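Local structure of 6-phosphogluconolactonase (Thermotoga maritima, 1VL1) at residues I47-A52 and I74-S79; T56-Y61 and R94-V99. The protein hydrolyses 6-phosphogluconolactone to 6-phosphogluconate, the second step of the oxidative stage of the pentose phosphate pathway. All coordinates share one frame; numbering follows the deposited sequence.

Overall arrangement
After strand 16-21 and helix 25-43 the chain runs through strand 47-51, helix 57-64, strand 74-82 and helix 92-101, and the two contacts join alternate members of this series. Contact 1 closes the first loop by pairing 47-52 with 74-79 as parallel neighbours in the mixed sheet, with helix 57-64 in the connection. Contact 2 starts inside that loop, at 56-61, and ends beyond it, at 94-99, so the two closures cross. Their centres lie about 13 Å apart and they touch directly: Tyr61 OH of contact 2 is 2.7 Å from Ala52 O of contact 1, a probable hydrogen bond. Together they tie two neighbouring helices to each other and to the strands beside them.

Contact 1 (I47-A52 and I74-S79); sequences IFVVLA and IHFFLS
The two strands of a beta-alpha-beta unit meet here as parallel neighbours, Ile47 beside Ile74 through Leu51 beside Leu78, their short axes 28° apart. Five backbone hydrogen bonds fix this register, from His75 N to Ile47 O (2.8 Å) at one end to Ser79 N to Leu51 O (2.9 Å) at the other. The last approaches Leu51 O from above its carbonyl plane, not along a lone pair.

On one face Phe48 CD2 lies 3.5 Å from His75 CB; the side chains lie side by side, with Phe48 CE2 over one face of the His75 ring and the ring planes oblique (32°). Phe48 and Phe77 meet rim to rim, CD2 to CE1 at 3.7 Å, each atom near the plane of the other ring. The Phe77 ring also stacks with His112.

The opposite face is aliphatic around one ring. Phe76 CD1 receives Leu51 CD1 at 3.6 Å and Val49 CB at 3.9 Å. With CG anti to its carbonyl carbon (chi1 -71°), Phe76 lies alongside Val49 and obliquely across Leu51, and it also reaches Phe101 of helix 92-101. An alanine in place of Phe76 would be likely to open a gap beside Leu51 CD1 and Val49 CB. Ile47 and Ile74 continue this face, CG1 to CG1 at 3.9 Å, under helix 25-43. Joined through helix 57-64, the parallel pair makes a beta-alpha-beta crossover, the unit from which Rossmann-like folds are built.

Contact 2 (T56-Y61 and R94-V99); sequences TPLPVY and RNINEV
Asn95, the first residue of 94-99 to touch 56-61, offers its CB to Leu58 CD1 at 3.9 Å, the two side chains passing obliquely. Of the Asn95 side chain it is CB that meets Leu58; its amide nitrogen ND2 is hydrogen-bonded to Asp89 O and Ser91 O in the chain before the helix. Leu58 CD2 extends the same approach, coming 3.8 Å from the backbone atom Asn95 O, a van der Waals contact.

Ile96 follows, its CG1 touching two partners: Leu58 CD2 at 3.9 Å and, more loosely, Tyr61 CE2 at 4.1 Å. The approach to the Tyr61 ring is oblique. Both Ile96 and Tyr61 also pack on Leu51 of strand 47-51, which places this part of the interface against the sheet. The Tyr61 hydroxyl is engaged there too, hydrogen-bonded to Ala52 O, an anchor that would restrain the ring at its far end. One face of that ring carries Pro57 O, 3.3 Å above its plane and offset toward the rim.

Val99, a turn later, is gripped through CG2. With CG1 anti to the carbonyl carbon (chi1 -63°), CG2 falls between the backbone N and the carbonyl carbon, and from there it meets Tyr61 CB at 3.7 Å, near the plane of the ring at its edge, and Leu58 CD2 at 3.8 Å. Leu58 and Val99 cross at about a right angle.

Side chain meets side chain here through carbon atoms, over 268 Å² of buried surface, between helices whose short axes run 9.3 Å apart and 28° from parallel. With Tyr61 and Ile96 both resting on Leu51, these are neighbouring helices packed on one side of the mixed sheet, as in the layered alpha/beta architecture of Rossmann-like folds.

Contact 1 (I47-A52 and I74-S79)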
# COMPACT_ATOMS: atom_id res chain seq x y z
N ILE A 47 -14.23 -1.41 -6.98
CA ILE A 47 -13.11 -2.11 -6.36
C ILE A 47 -12.37 -1.18 -5.42
O ILE A 47 -12.39 0.07 -5.61
CB ILE A 47 -12.19 -2.80 -7.40
CG1 ILE A 47 -11.47 -1.77 -8.29
CG2 ILE A 47 -12.99 -3.76 -8.28
CD1 ILE A 47 -10.22 -2.33 -8.99
N PHE A 48 -11.68 -1.77 -4.42
CA PHE A 48 -11.04 -1.02 -3.37
C PHE A 48 -9.59 -1.43 -3.30
O PHE A 48 -9.28 -2.63 -3.11
CB PHE A 48 -11.74 -1.22 -2.03
CG PHE A 48 -13.17 -0.85 -2.11
CD1 PHE A 48 -14.09 -1.79 -2.57
CD2 PHE A 48 -13.59 0.44 -1.87
CE1 PHE A 48 -15.42 -1.46 -2.74
CE2 PHE A 48 -14.96 0.79 -2.04
CZ PHE A 48 -15.85 -0.17 -2.47
N VAL A 49 -8.74 -0.44 -3.51
CA VAL A 49 -7.28 -0.63 -3.65
C VAL A 49 -6.47 0.18 -2.63
O VAL A 49 -6.59 1.39 -2.56
CB VAL A 49 -6.81 -0.31 -5.09
CG1 VAL A 49 -5.35 -0.66 -5.27
CG2 VAL A 49 -7.71 -1.01 -6.13
N VAL A 50 -5.61 -0.51 -1.85
CA VAL A 50 -4.69 0.09 -0.88
C VAL A 50 -3.34 0.32 -1.58
O VAL A 50 -2.88 -0.57 -2.32
CB VAL A 50 -4.44 -0.81 0.32
CG1 VAL A 50 -3.30 -0.25 1.19
CG2 VAL A 50 -5.69 -0.95 1.13
N LEU A 51 -2.79 1.53 -1.42
CA LEU A 51 -1.50 1.90 -2.03
C LEU A 51 -0.48 2.34 -0.99
O LEU A 51 -0.76 3.24 -0.19
CB LEU A 51 -1.70 3.08 -2.96
CG LEU A 51 -2.71 2.95 -4.06
CD1 LEU A 51 -2.84 4.28 -4.86
CD2 LEU A 51 -2.42 1.76 -4.97
N ALA A 52 0.73 1.76 -1.04
CA ALA A 52 1.88 2.25 -0.33
C ALA A 52 2.51 3.37 -1.14
O ALA A 52 2.44 3.41 -2.38
CB ALA A 52 2.88 1.18 -0.11
N ILE A 74 -13.08 2.80 -9.24
CA ILE A 74 -11.93 2.38 -8.45
C ILE A 74 -11.70 3.31 -7.28
O ILE A 74 -11.57 4.51 -7.47
CB ILE A 74 -10.65 2.28 -9.30
CG1 ILE A 74 -10.89 1.35 -10.51
CG2 ILE A 74 -9.50 1.78 -8.43
CD1 ILE A 74 -9.84 1.48 -11.61
N HIS A 75 -11.70 2.75 -6.07
CA HIS A 75 -11.46 3.54 -4.83
C HIS A 75 -10.09 3.27 -4.26
O HIS A 75 -9.70 2.09 -4.14
CB HIS A 75 -12.53 3.22 -3.80
CG HIS A 75 -13.90 3.60 -4.25
ND1 HIS A 75 -14.61 4.64 -3.69
CD2 HIS A 75 -14.66 3.11 -5.25
CE1 HIS A 75 -15.75 4.78 -4.34
NE2 HIS A 75 -15.81 3.86 -5.29
N PHE A 76 -9.36 4.33 -3.90
CA PHE A 76 -7.98 4.17 -3.48
C PHE A 76 -7.80 4.62 -2.00
O PHE A 76 -8.41 5.58 -1.59
CB PHE A 76 -7.02 5.03 -4.37
CG PHE A 76 -6.86 4.49 -5.78
CD1 PHE A 76 -6.09 3.38 -6.02
CD2 PHE A 76 -7.52 5.06 -6.84
CE1 PHE A 76 -5.92 2.87 -7.29
CE2 PHE A 76 -7.35 4.53 -8.14
CZ PHE A 76 -6.56 3.46 -8.33
N PHE A 77 -6.94 3.92 -1.28
CA PHE A 77 -6.64 4.20 0.11
C PHE A 77 -5.16 4.17 0.33
O PHE A 77 -4.50 3.26 -0.15
CB PHE A 77 -7.28 3.12 1.01
CG PHE A 77 -8.75 2.95 0.79
CD1 PHE A 77 -9.23 2.19 -0.27
CD2 PHE A 77 -9.64 3.52 1.64
CE1 PHE A 77 -10.56 2.09 -0.51
CE2 PHE A 77 -11.02 3.40 1.40
CZ PHE A 77 -11.47 2.67 0.35
N LEU A 78 -4.58 5.13 1.03
CA LEU A 78 -3.17 4.98 1.43
C LEU A 78 -2.97 3.91 2.49
O LEU A 78 -3.77 3.82 3.41
CB LEU A 78 -2.68 6.29 2.00
CG LEU A 78 -2.11 7.23 0.96
CD1 LEU A 78 -2.93 7.44 -0.29
CD2 LEU A 78 -1.82 8.50 1.65
N SER A 79 -1.86 3.18 2.44
CA SER A 79 -1.56 2.18 3.45
C SER A 79 -1.08 2.87 4.74
O SER A 79 -1.17 2.30 5.81
CB SER A 79 -0.44 1.24 2.99
OG SER A 79 0.71 1.95 2.59

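Contact 2 (T56-Y61 and R94-V99)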
# COMPACT_ATOMS: atom_id res chain seq x y z
N THR A 56 9.67 2.39 -4.84
CA THR A 56 9.33 1.37 -5.81
C THR A 56 7.91 1.43 -6.39
O THR A 56 7.77 1.30 -7.60
CB THR A 56 9.66 -0.04 -5.30
OG1 THR A 56 11.04 -0.06 -4.94
CG2 THR A 56 9.56 -1.01 -6.40
N PRO A 57 6.86 1.57 -5.59
CA PRO A 57 5.52 1.72 -6.13
C PRO A 57 5.28 2.96 -7.02
O PRO A 57 4.49 2.89 -7.96
CB PRO A 57 4.66 1.74 -4.86
CG PRO A 57 5.48 1.01 -3.83
CD PRO A 57 6.85 1.44 -4.11
N LEU A 58 5.91 4.07 -6.71
CA LEU A 58 5.55 5.31 -7.41
C LEU A 58 5.70 5.23 -8.93
O LEU A 58 4.76 5.63 -9.65
CB LEU A 58 6.30 6.53 -6.84
CG LEU A 58 5.89 6.91 -5.42
CD1 LEU A 58 6.84 7.88 -4.83
CD2 LEU A 58 4.46 7.43 -5.44
N PRO A 59 6.81 4.71 -9.46
CA PRO A 59 6.93 4.56 -10.90
C PRO A 59 5.89 3.64 -11.49
O PRO A 59 5.48 3.82 -12.62
CB PRO A 59 8.36 3.99 -11.11
CG PRO A 59 9.04 4.29 -9.90
CD PRO A 59 8.08 4.37 -8.80
N VAL A 60 5.51 2.61 -10.74
CA VAL A 60 4.41 1.75 -11.17
C VAL A 60 3.09 2.50 -11.27
O VAL A 60 2.39 2.42 -12.27
CB VAL A 60 4.30 0.51 -10.29
CG1 VAL A 60 3.04 -0.24 -10.57
CG2 VAL A 60 5.59 -0.39 -10.48
N TYR A 61 2.78 3.30 -10.28
CA TYR A 61 1.54 4.12 -10.31
C TYR A 61 1.54 5.08 -11.47
O TYR A 61 0.48 5.36 -12.09
CB TYR A 61 1.40 4.94 -9.03
CG TYR A 61 1.37 4.12 -7.74
CD1 TYR A 61 1.05 2.76 -7.75
CD2 TYR A 61 1.65 4.72 -6.53
CE1 TYR A 61 1.00 2.03 -6.62
CE2 TYR A 61 1.63 3.99 -5.37
CZ TYR A 61 1.27 2.64 -5.42
OH TYR A 61 1.25 1.92 -4.28
N ARG A 94 1.13 13.49 -1.19
CA ARG A 94 1.68 14.38 -2.21
C ARG A 94 2.27 13.55 -3.35
O ARG A 94 2.08 13.83 -4.52
CB ARG A 94 2.73 15.29 -1.63
CG ARG A 94 3.43 16.07 -2.69
CD ARG A 94 4.11 17.25 -2.28
NE ARG A 94 5.02 17.60 -3.38
CZ ARG A 94 6.04 18.41 -3.27
NH1 ARG A 94 6.30 18.98 -2.11
NH2 ARG A 94 6.80 18.64 -4.34
N ASN A 95 3.04 12.55 -2.97
CA ASN A 95 3.79 11.78 -3.99
C ASN A 95 2.89 10.93 -4.84
O ASN A 95 3.06 10.90 -6.05
CB ASN A 95 4.91 10.94 -3.34
CG ASN A 95 6.11 11.77 -3.00
OD1 ASN A 95 6.91 12.05 -3.87
ND2 ASN A 95 6.25 12.18 -1.75
N ILE A 96 1.90 10.27 -4.23
CA ILE A 96 0.92 9.51 -5.01
C ILE A 96 -0.05 10.43 -5.78
O ILE A 96 -0.44 10.12 -6.91
CB ILE A 96 0.12 8.54 -4.14
CG1 ILE A 96 1.11 7.57 -3.44
CG2 ILE A 96 -0.87 7.79 -4.99
CD1 ILE A 96 0.51 6.77 -2.31
N ASN A 97 -0.36 11.59 -5.22
CA ASN A 97 -1.13 12.60 -5.98
C ASN A 97 -0.41 13.04 -7.25
O ASN A 97 -1.02 13.11 -8.32
CB ASN A 97 -1.46 13.82 -5.13
CG ASN A 97 -2.45 14.77 -5.80
OD1 ASN A 97 -3.47 14.34 -6.31
ND2 ASN A 97 -2.11 16.07 -5.87
N GLU A 98 0.90 13.23 -7.15
CA GLU A 98 1.71 13.67 -8.29
C GLU A 98 1.72 12.66 -9.45
O GLU A 98 1.67 13.05 -10.61
CB GLU A 98 3.13 13.99 -7.81
CG GLU A 98 3.26 15.44 -7.34
CD GLU A 98 4.54 15.79 -6.61
OE1 GLU A 98 5.44 14.92 -6.46
OE2 GLU A 98 4.58 16.96 -6.17
N VAL A 99 1.85 11.38 -9.12
CA VAL A 99 1.97 10.32 -10.15
C VAL A 99 0.65 9.72 -10.58
O VAL A 99 0.53 9.22 -11.72
CB VAL A 99 2.95 9.20 -9.71
CG1 VAL A 99 4.37 9.80 -9.55
CG2 VAL A 99 2.48 8.46 -8.52